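Local coordinates for protein aminopeptidase N (Francisella tularensis subsp. tularensis, PDB 5DLL) that probably trims peptides left by intracellular protein breakdown, as a zinc-dependent M1-family aminopeptidase that releases N-terminal residues, preferably alanine, at residues C132-F137 against R323-L328; Y164-S169 against E224-K229; K173-D178 against Q183-W188. One frame throughout, in Å; residues are numbered along the deposited sequence.

How the interactions relate
Interactions 2 and 3 are neighbours, their centres about 14 Å apart, whereas interaction 1 lies close to the zinc, its centre about 26 Å and 30 Å from theirs. Along the chain they are nested: hairpin 173-178/183-188 falls within the loop closed by interaction 2, itself inside the loop closed by interaction 1. Two probable hydrogen bonds, from H184 NE2 to Y164 O (2.7 Å) and from W188 NE1 to I167 O (2.9 Å), join the hairpin to segment 164-169. This yields a layered order, from the hairpin's large sheet through strand 166-169 to the sheet holding strand 220-227. Interactions 1 and 2 thus tie the N-terminal β-rich region to the catalytic part at two separate places.

Interaction 1: C132-F137 against R323-L328; sequences CEATGF and RDWFQL
A134 and W325 bring two loop segments together at a CA-CA distance of 8.5 Å, a gap bridged by side chains, and the peptide bond between E133 and A134 is cis. Over one face of the six-membered ring of W325 sits the methyl of A134, a CH-pi contact with CB 4.2 Å from the ring centroid, while the A134 carbonyl O lies 3.6 Å from W325 CZ2. E133 reaches the far end of the ring: CG is anti to the backbone N (chi1 -177°) and the chain runs on extended, bringing OE2 within 3.6 Å of W325 CZ3. The carboxylate is inclined 39° to the ring, and OE2 also has a long, weak ion pair with K331. Behind the indole, D324 organises its own segment: OD1 accepts from F326 N at 2.9 Å, an Asx turn, while OD2 takes NE and NH2 of R323 side-on in a salt bridge. The E133 side chain is about 6 Å from the bound zinc and about 5 Å from that of the zinc ligand E332. The contact joins the loop after strand 128-131 to the loop between strand 321-322 and helix 328-346, with Y197 edge-to-face against W325.

Interaction 2: Y164-S169 against E224-K229; sequences YPIILS and EIYAFK
I166 and L168 lay their branched side chains on a single face of the Y226 ring, and this three-residue cluster, made across the segments by apolar groups, is the tightly packed part of the contact. L168 CD1 lies over one half of the ring, 3.6 Å from Y226 CD2 and 4.0 Å from the ring centroid. I166 takes the other half: its CG2 methyl stands 4.3 Å from the centroid, and CD1 comes within 3.8 Å of Y226 CE1. L168 CD1 and I166 CG2 make CH-pi contacts. Strand alternation sends the two residues to the same side, and in I166 the beta-branch serves directly, because CG2 is anti to the backbone N while CG1 bends round beside it (chi1 -61°). The phenol end of Y226 is tethered within its own strand by OH donating to E224 OE1 at 2.9 Å, from well above the carboxylate plane.

The contact is looser toward its margins. L168 and Y226 are buried, but the I166 end is partly exposed, as are E224 and F228, and the chain runs out to the exposed, poorly ordered K229. The backbones stay well separated, I166 CA and Y226 CA being 9.0 Å apart.

This is face-to-face side-chain packing between two β-sheets, away from the annotated sites. Strand 166-169 edges a four-stranded antiparallel sheet, paired with strand 201-204; its other side, bearing I167 and S169, packs on strands 150-160 and 183-191. Strand 220-227 lies in a five-stranded mixed sheet, between strands 207-214 and 261-267.

Interaction 3: K173-D178 against Q183-W188; sequences KIDSGD and QHFAVW
K173 and W188 begin the pairing of two antiparallel strands whose axes approach to 4.7 Å at 177°, successive arms of a β-hairpin. Between K173 and D175 the register slips by one residue, a beta bulge: V187 O accepts from I174 N at 3.0 Å, while V187 N donates to D175 O. Farther on, G177 and F185 form a second hydrogen-bonded pair, short and nearly straight from F185 N to G177 O (2.9 Å), weak in return from G177 N to F185 O (3.5 Å).

On one face of the sheet the aliphatic part of K173 lies across the indole of W188. CB stands 3.8 Å from the centroid of the six-membered ring, nearly straight above it, and a bend at chi3 brings CE back to within 3.9 Å of W188 CZ2. H184 and D178 share this face, D178 OD1 lying 3.7 Å from H184 CB. The strongest polar partners of D178, H184 and W188 lie outside the pair: a salt bridge to K161, and hydrogen bonds to the carbonyls of Y164 and I167.

The other face carries F185 and V187. With CG between its backbone N and carbonyl carbon (chi1 78°), F185 folds over the backbone at S176 and G177; the conformation of G177 (phi 154°) itself calls for glycine, and the ring occupies the space beside it. D175 OD2 lies at the ring's edge, 3.4 Å from F185 CE2, and D175 CB packs on V187 CG2.

The two faces thus differ. That of H184, A186 and W188 is buried along strand 183-188 and consistent with docking on segment 164-169 by directed polar bonds as well as packing; that of F185 and V187 stays partly exposed.

Interaction 1: C132-F137 against R323-L328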
loop_
_atom_site.group_PDB
_atom_site.type_symbol
_atom_site.label_atom_id
_atom_site.label_comp_id
_atom_site.label_asym_id
_atom_site.label_seq_id
_atom_site.Cartn_x
_atom_site.Cartn_y
_atom_site.Cartn_z
ATOM N N CYS A 132 -16.032 -4.227 10.621
ATOM C CA CYS A 132 -15.943 -3.875 12.031
ATOM C C CYS A 132 -14.712 -3.053 12.427
ATOM O O CYS A 132 -14.686 -2.501 13.522
ATOM C CB CYS A 132 -16.053 -5.140 12.880
ATOM S SG CYS A 132 -17.648 -5.980 12.685
ATOM N N GLU A 133 -13.700 -2.955 11.570
ATOM C CA GLU A 133 -12.589 -2.039 11.848
ATOM C C GLU A 133 -13.006 -0.639 11.407
ATOM O O GLU A 133 -13.499 -0.492 10.294
ATOM C CB GLU A 133 -11.309 -2.454 11.119
ATOM C CG GLU A 133 -10.106 -1.563 11.433
ATOM C CD GLU A 133 -8.802 -2.066 10.839
ATOM O OE1 GLU A 133 -8.838 -2.757 9.802
ATOM O OE2 GLU A 133 -7.733 -1.763 11.407
ATOM N N ALA A 134 -12.828 0.388 12.243
ATOM C CA ALA A 134 -12.243 0.290 13.589
ATOM C C ALA A 134 -13.274 -0.038 14.678
ATOM O O ALA A 134 -13.001 -0.841 15.570
ATOM C CB ALA A 134 -11.532 1.590 13.935
ATOM N N THR A 135 -14.451 0.590 14.601
ATOM C CA THR A 135 -15.449 0.534 15.682
ATOM C C THR A 135 -16.863 0.216 15.173
ATOM O O THR A 135 -17.853 0.720 15.696
ATOM C CB THR A 135 -15.468 1.865 16.473
ATOM O OG1 THR A 135 -15.719 2.957 15.578
ATOM C CG2 THR A 135 -14.133 2.094 17.197
ATOM N N GLY A 136 -16.954 -0.649 14.171
ATOM C CA GLY A 136 -18.236 -1.021 13.589
ATOM C C GLY A 136 -18.954 -2.156 14.294
ATOM O O GLY A 136 -20.096 -2.448 13.966
ATOM N N PHE A 137 -18.305 -2.813 15.252
ATOM C CA PHE A 137 -18.951 -3.935 15.942
ATOM C C PHE A 137 -20.009 -3.464 16.926
ATOM O O PHE A 137 -21.024 -4.135 17.108
ATOM C CB PHE A 137 -17.937 -4.826 16.664
ATOM C CG PHE A 137 -18.547 -6.074 17.255
ATOM C CD1 PHE A 137 -18.948 -7.115 16.433
ATOM C CD2 PHE A 137 -18.722 -6.205 18.625
ATOM C CE1 PHE A 137 -19.510 -8.263 16.961
ATOM C CE2 PHE A 137 -19.281 -7.351 19.157
ATOM C CZ PHE A 137 -19.677 -8.382 18.326
ATOM N N ARG A 323 -2.864 -2.812 21.072
ATOM C CA ARG A 323 -3.526 -2.454 22.332
ATOM C C ARG A 323 -4.492 -1.292 22.136
ATOM O O ARG A 323 -5.600 -1.288 22.685
ATOM C CB ARG A 323 -2.473 -2.071 23.367
ATOM C CG ARG A 323 -3.011 -1.756 24.751
ATOM C CD ARG A 323 -1.957 -1.046 25.583
ATOM N NE ARG A 323 -1.757 0.333 25.143
ATOM C CZ ARG A 323 -0.940 1.205 25.730
ATOM N NH1 ARG A 323 -0.225 0.857 26.799
ATOM N NH2 ARG A 323 -0.838 2.440 25.245
ATOM N N ASP A 324 -4.048 -0.301 21.366
ATOM C CA ASP A 324 -4.870 0.844 20.992
ATOM C C ASP A 324 -4.563 1.231 19.544
ATOM O O ASP A 324 -3.668 0.659 18.929
ATOM C CB ASP A 324 -4.610 2.012 21.946
ATOM C CG ASP A 324 -3.146 2.413 21.995
ATOM O OD1 ASP A 324 -2.596 2.794 20.937
ATOM O OD2 ASP A 324 -2.543 2.351 23.089
ATOM N N TRP A 325 -5.287 2.208 19.007
ATOM C CA TRP A 325 -5.139 2.579 17.595
ATOM C C TRP A 325 -3.971 3.534 17.305
ATOM O O TRP A 325 -3.742 3.882 16.147
ATOM C CB TRP A 325 -6.448 3.167 17.064
ATOM C CG TRP A 325 -7.596 2.207 17.163
ATOM C CD1 TRP A 325 -8.676 2.300 17.995
ATOM C CD2 TRP A 325 -7.765 0.995 16.418
ATOM N NE1 TRP A 325 -9.513 1.224 17.805
ATOM C CE2 TRP A 325 -8.977 0.408 16.843
ATOM C CE3 TRP A 325 -7.012 0.351 15.430
ATOM C CZ2 TRP A 325 -9.453 -0.793 16.312
ATOM C CZ3 TRP A 325 -7.485 -0.843 14.901
ATOM C CH2 TRP A 325 -8.693 -1.404 15.344
ATOM N N PHE A 326 -3.237 3.955 18.338
ATOM C CA PHE A 326 -1.973 4.693 18.144
ATOM C C PHE A 326 -0.872 3.704 17.754
ATOM O O PHE A 326 0.135 4.060 17.131
ATOM C CB PHE A 326 -1.555 5.437 19.422
ATOM C CG PHE A 326 -2.570 6.433 19.917
ATOM C CD1 PHE A 326 -3.560 6.053 20.818
ATOM C CD2 PHE A 326 -2.525 7.755 19.498
ATOM C CE1 PHE A 326 -4.490 6.971 21.282
ATOM C CE2 PHE A 326 -3.450 8.679 19.958
ATOM C CZ PHE A 326 -4.434 8.286 20.853
ATOM N N GLN A 327 -1.107 2.449 18.125
ATOM C CA GLN A 327 -0.196 1.343 17.902
ATOM C C GLN A 327 -0.359 0.713 16.505
ATOM O O GLN A 327 -0.004 -0.447 16.294
ATOM C CB GLN A 327 -0.441 0.293 19.002
ATOM C CG GLN A 327 0.624 0.203 20.085
ATOM C CD GLN A 327 0.941 1.511 20.793
ATOM O OE1 GLN A 327 2.089 1.957 20.815
ATOM N NE2 GLN A 327 -0.066 2.114 21.395
ATOM N N LEU A 328 -0.853 1.492 15.547
ATOM C CA LEU A 328 -1.211 0.982 14.223
ATOM C C LEU A 328 0.013 0.792 13.317
ATOM O O LEU A 328 -0.039 0.022 12.355
ATOM C CB LEU A 328 -2.229 1.925 13.567
ATOM C CG LEU A 328 -3.368 1.328 12.733
ATOM C CD1 LEU A 328 -4.030 0.140 13.412
ATOM C CD2 LEU A 328 -4.398 2.408 12.459
#

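Interaction 2: Y164-S169 against E224-K229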
loop_
_atom_site.group_PDB
_atom_site.type_symbol
_atom_site.label_atom_id
_atom_site.label_comp_id
_atom_site.label_asym_id
_atom_site.label_seq_id
_atom_site.Cartn_x
_atom_site.Cartn_y
_atom_site.Cartn_z
ATOM N N TYR A 164 -30.155 -17.466 1.240
ATOM C CA TYR A 164 -28.852 -17.403 1.910
ATOM C C TYR A 164 -28.291 -18.793 2.207
ATOM O O TYR A 164 -28.142 -19.179 3.369
ATOM C CB TYR A 164 -28.965 -16.567 3.192
ATOM C CG TYR A 164 -29.653 -15.245 2.956
ATOM C CD1 TYR A 164 -29.038 -14.245 2.208
ATOM C CD2 TYR A 164 -30.935 -15.004 3.447
ATOM C CE1 TYR A 164 -29.669 -13.037 1.966
ATOM C CE2 TYR A 164 -31.572 -13.799 3.211
ATOM C CZ TYR A 164 -30.936 -12.822 2.468
ATOM O OH TYR A 164 -31.568 -11.622 2.237
ATOM N N PRO A 165 -27.967 -19.555 1.147
ATOM C CA PRO A 165 -27.423 -20.903 1.356
ATOM C C PRO A 165 -25.999 -20.889 1.927
ATOM O O PRO A 165 -25.573 -21.862 2.559
ATOM C CB PRO A 165 -27.454 -21.523 -0.050
ATOM C CG PRO A 165 -27.458 -20.363 -0.992
ATOM C CD PRO A 165 -28.161 -19.242 -0.282
ATOM N N ILE A 166 -25.275 -19.798 1.695
ATOM C CA ILE A 166 -23.927 -19.640 2.221
ATOM C C ILE A 166 -24.005 -18.736 3.439
ATOM O O ILE A 166 -24.368 -17.568 3.318
ATOM C CB ILE A 166 -22.981 -19.032 1.159
ATOM C CG1 ILE A 166 -22.880 -19.959 -0.064
ATOM C CG2 ILE A 166 -21.605 -18.739 1.747
ATOM C CD1 ILE A 166 -22.425 -21.374 0.237
ATOM N N ILE A 167 -23.680 -19.287 4.607
ATOM C CA ILE A 167 -23.717 -18.536 5.866
ATOM C C ILE A 167 -22.402 -18.723 6.626
ATOM O O ILE A 167 -22.157 -19.772 7.221
ATOM C CB ILE A 167 -24.939 -18.916 6.743
ATOM C CG1 ILE A 167 -25.163 -20.433 6.787
ATOM C CG2 ILE A 167 -26.202 -18.245 6.208
ATOM C CD1 ILE A 167 -26.238 -20.857 7.766
ATOM N N LEU A 168 -21.557 -17.691 6.591
ATOM C CA LEU A 168 -20.175 -17.797 7.043
ATOM C C LEU A 168 -19.861 -16.867 8.206
ATOM O O LEU A 168 -20.500 -15.832 8.380
ATOM C CB LEU A 168 -19.223 -17.469 5.893
ATOM C CG LEU A 168 -19.524 -18.090 4.528
ATOM C CD1 LEU A 168 -18.457 -17.660 3.535
ATOM C CD2 LEU A 168 -19.612 -19.607 4.612
ATOM N N SER A 169 -18.861 -17.259 8.992
ATOM C CA SER A 169 -18.279 -16.415 10.029
ATOM C C SER A 169 -16.892 -16.953 10.366
ATOM O O SER A 169 -16.386 -17.824 9.665
ATOM C CB SER A 169 -19.170 -16.364 11.274
ATOM O OG SER A 169 -18.693 -15.386 12.188
ATOM N N GLU A 224 -11.382 -21.700 0.632
ATOM C CA GLU A 224 -12.689 -21.416 0.049
ATOM C C GLU A 224 -12.822 -19.955 -0.365
ATOM O O GLU A 224 -12.990 -19.080 0.480
ATOM C CB GLU A 224 -13.800 -21.775 1.043
ATOM C CG GLU A 224 -13.714 -23.187 1.612
ATOM C CD GLU A 224 -14.903 -23.562 2.477
ATOM O OE1 GLU A 224 -15.609 -22.654 2.974
ATOM O OE2 GLU A 224 -15.126 -24.778 2.664
ATOM N N ILE A 225 -12.742 -19.696 -1.666
ATOM C CA ILE A 225 -13.046 -18.372 -2.206
ATOM C C ILE A 225 -14.512 -18.343 -2.632
ATOM O O ILE A 225 -14.961 -19.225 -3.364
ATOM C CB ILE A 225 -12.141 -18.013 -3.404
ATOM C CG1 ILE A 225 -10.685 -17.894 -2.944
ATOM C CG2 ILE A 225 -12.594 -16.708 -4.049
ATOM C CD1 ILE A 225 -9.698 -17.623 -4.060
ATOM N N TYR A 226 -15.243 -17.331 -2.162
ATOM C CA TYR A 226 -16.661 -17.157 -2.470
ATOM C C TYR A 226 -16.894 -15.856 -3.236
ATOM O O TYR A 226 -16.395 -14.796 -2.850
ATOM C CB TYR A 226 -17.484 -17.124 -1.183
ATOM C CG TYR A 226 -17.614 -18.460 -0.487
ATOM C CD1 TYR A 226 -18.606 -19.362 -0.857
ATOM C CD2 TYR A 226 -16.757 -18.814 0.549
ATOM C CE1 TYR A 226 -18.736 -20.587 -0.221
ATOM C CE2 TYR A 226 -16.876 -20.038 1.192
ATOM C CZ TYR A 226 -17.867 -20.922 0.803
ATOM O OH TYR A 226 -17.993 -22.140 1.438
ATOM N N ALA A 227 -17.661 -15.943 -4.319
ATOM C CA ALA A 227 -18.042 -14.770 -5.105
ATOM C C ALA A 227 -19.258 -15.093 -5.970
ATOM O O ALA A 227 -19.670 -16.246 -6.065
ATOM C CB ALA A 227 -16.882 -14.312 -5.976
ATOM N N PHE A 228 -19.832 -14.072 -6.596
ATOM C CA PHE A 228 -20.994 -14.266 -7.460
ATOM C C PHE A 228 -20.628 -15.126 -8.669
ATOM O O PHE A 228 -19.462 -15.196 -9.058
ATOM C CB PHE A 228 -21.553 -12.920 -7.937
ATOM C CG PHE A 228 -22.256 -12.133 -6.864
ATOM C CD1 PHE A 228 -23.473 -12.567 -6.350
ATOM C CD2 PHE A 228 -21.716 -10.943 -6.385
ATOM C CE1 PHE A 228 -24.128 -11.840 -5.371
ATOM C CE2 PHE A 228 -22.369 -10.213 -5.406
ATOM C CZ PHE A 228 -23.575 -10.660 -4.897
ATOM N N LYS A 229 -21.633 -15.769 -9.253
ATOM C CA LYS A 229 -21.458 -16.629 -10.425
ATOM C C LYS A 229 -20.600 -15.980 -11.520
ATOM O O LYS A 229 -19.733 -16.633 -12.102
ATOM C CB LYS A 229 -22.839 -17.015 -10.985
ATOM C CG LYS A 229 -22.836 -17.820 -12.281
ATOM C CD LYS A 229 -22.067 -19.125 -12.154
ATOM C CE LYS A 229 -22.214 -19.966 -13.413
ATOM N NZ LYS A 229 -21.350 -21.179 -13.376
#

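Interaction 3: K173-D178 against Q183-W188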
loop_
_atom_site.group_PDB
_atom_site.type_symbol
_atom_site.label_atom_id
_atom_site.label_comp_id
_atom_site.label_asym_id
_atom_site.label_seq_id
_atom_site.Cartn_x
_atom_site.Cartn_y
_atom_site.Cartn_z
ATOM N N LYS A 173 -16.659 -24.459 10.935
ATOM C CA LYS A 173 -18.059 -24.834 11.072
ATOM C C LYS A 173 -18.186 -26.132 11.876
ATOM O O LYS A 173 -18.004 -27.220 11.334
ATOM C CB LYS A 173 -18.680 -24.997 9.684
ATOM C CG LYS A 173 -20.175 -25.272 9.678
ATOM C CD LYS A 173 -20.607 -25.919 8.371
ATOM C CE LYS A 173 -20.527 -24.954 7.200
ATOM N NZ LYS A 173 -20.320 -25.689 5.923
ATOM N N ILE A 174 -18.509 -26.013 13.162
ATOM C CA ILE A 174 -18.597 -27.178 14.052
ATOM C C ILE A 174 -19.980 -27.848 14.111
ATOM O O ILE A 174 -20.108 -28.946 14.649
ATOM C CB ILE A 174 -18.149 -26.835 15.490
ATOM C CG1 ILE A 174 -19.107 -25.841 16.159
ATOM C CG2 ILE A 174 -16.731 -26.287 15.478
ATOM C CD1 ILE A 174 -18.860 -25.669 17.642
ATOM N N ASP A 175 -21.007 -27.194 13.577
ATOM C CA ASP A 175 -22.361 -27.755 13.590
ATOM C C ASP A 175 -23.218 -27.102 12.514
ATOM O O ASP A 175 -22.999 -25.953 12.148
ATOM C CB ASP A 175 -23.004 -27.578 14.969
ATOM C CG ASP A 175 -24.302 -28.365 15.125
ATOM O OD1 ASP A 175 -24.388 -29.514 14.628
ATOM O OD2 ASP A 175 -25.238 -27.830 15.757
ATOM N N SER A 176 -24.191 -27.850 12.007
ATOM C CA SER A 176 -24.954 -27.430 10.841
ATOM C C SER A 176 -26.232 -28.252 10.706
ATOM O O SER A 176 -26.336 -29.349 11.259
ATOM C CB SER A 176 -24.092 -27.603 9.589
ATOM O OG SER A 176 -24.782 -27.189 8.429
ATOM N N GLY A 177 -27.200 -27.712 9.970
ATOM C CA GLY A 177 -28.455 -28.414 9.717
ATOM C C GLY A 177 -29.618 -27.484 9.446
ATOM O O GLY A 177 -29.445 -26.264 9.365
ATOM N N ASP A 178 -30.807 -28.071 9.315
ATOM C CA ASP A 178 -32.031 -27.320 9.027
ATOM C C ASP A 178 -32.842 -27.014 10.286
ATOM O O ASP A 178 -32.516 -27.461 11.384
ATOM C CB ASP A 178 -32.902 -28.094 8.032
ATOM C CG ASP A 178 -32.260 -28.225 6.662
ATOM O OD1 ASP A 178 -31.136 -27.713 6.458
ATOM O OD2 ASP A 178 -32.890 -28.846 5.782
ATOM N N GLN A 183 -35.746 -22.921 6.632
ATOM C CA GLN A 183 -34.516 -22.274 7.103
ATOM C C GLN A 183 -33.411 -23.276 7.441
ATOM O O GLN A 183 -33.647 -24.485 7.530
ATOM C CB GLN A 183 -34.810 -21.388 8.317
ATOM C CG GLN A 183 -35.528 -20.095 7.961
ATOM C CD GLN A 183 -35.513 -19.082 9.089
ATOM O OE1 GLN A 183 -35.729 -19.426 10.249
ATOM N NE2 GLN A 183 -35.258 -17.821 8.751
ATOM N N HIS A 184 -32.200 -22.752 7.616
ATOM C CA HIS A 184 -31.046 -23.549 8.024
ATOM C C HIS A 184 -30.140 -22.730 8.923
ATOM O O HIS A 184 -30.289 -21.511 9.017
ATOM C CB HIS A 184 -30.272 -24.082 6.809
ATOM C CG HIS A 184 -29.478 -23.046 6.071
ATOM N ND1 HIS A 184 -28.229 -23.307 5.551
ATOM C CD2 HIS A 184 -29.751 -21.757 5.759
ATOM C CE1 HIS A 184 -27.768 -22.223 4.950
ATOM N NE2 HIS A 184 -28.672 -21.268 5.064
ATOM N N PHE A 185 -29.212 -23.409 9.588
ATOM C CA PHE A 185 -28.268 -22.744 10.480
ATOM C C PHE A 185 -26.856 -23.292 10.327
ATOM O O PHE A 185 -26.636 -24.317 9.680
ATOM C CB PHE A 185 -28.721 -22.858 11.942
ATOM C CG PHE A 185 -28.434 -24.195 12.572
ATOM C CD1 PHE A 185 -29.377 -25.215 12.531
ATOM C CD2 PHE A 185 -27.225 -24.432 13.215
ATOM C CE1 PHE A 185 -29.117 -26.446 13.115
ATOM C CE2 PHE A 185 -26.961 -25.658 13.801
ATOM C CZ PHE A 185 -27.908 -26.668 13.751
ATOM N N ALA A 186 -25.913 -22.578 10.933
ATOM C CA ALA A 186 -24.507 -22.965 10.961
ATOM C C ALA A 186 -23.847 -22.360 12.197
ATOM O O ALA A 186 -24.152 -21.229 12.575
ATOM C CB ALA A 186 -23.803 -22.492 9.698
ATOM N N VAL A 187 -22.956 -23.115 12.830
ATOM C CA VAL A 187 -22.236 -22.637 13.998
ATOM C C VAL A 187 -20.749 -22.575 13.664
ATOM O O VAL A 187 -20.167 -23.565 13.217
ATOM C CB VAL A 187 -22.469 -23.542 15.223
ATOM C CG1 VAL A 187 -21.895 -22.899 16.482
ATOM C CG2 VAL A 187 -23.956 -23.818 15.402
ATOM N N TRP A 188 -20.150 -21.405 13.876
ATOM C CA TRP A 188 -18.742 -21.173 13.589
ATOM C C TRP A 188 -17.995 -20.854 14.874
ATOM O O TRP A 188 -18.232 -19.815 15.494
ATOM C CB TRP A 188 -18.593 -20.007 12.612
ATOM C CG TRP A 188 -19.142 -20.292 11.255
ATOM C CD1 TRP A 188 -20.425 -20.104 10.828
ATOM C CD2 TRP A 188 -18.420 -20.818 10.139
ATOM N NE1 TRP A 188 -20.545 -20.486 9.514
ATOM C CE2 TRP A 188 -19.328 -20.929 9.068
ATOM C CE3 TRP A 188 -17.094 -21.211 9.945
ATOM C CZ2 TRP A 188 -18.952 -21.411 7.818
ATOM C CZ3 TRP A 188 -16.719 -21.692 8.705
ATOM C CH2 TRP A 188 -17.645 -21.788 7.654
#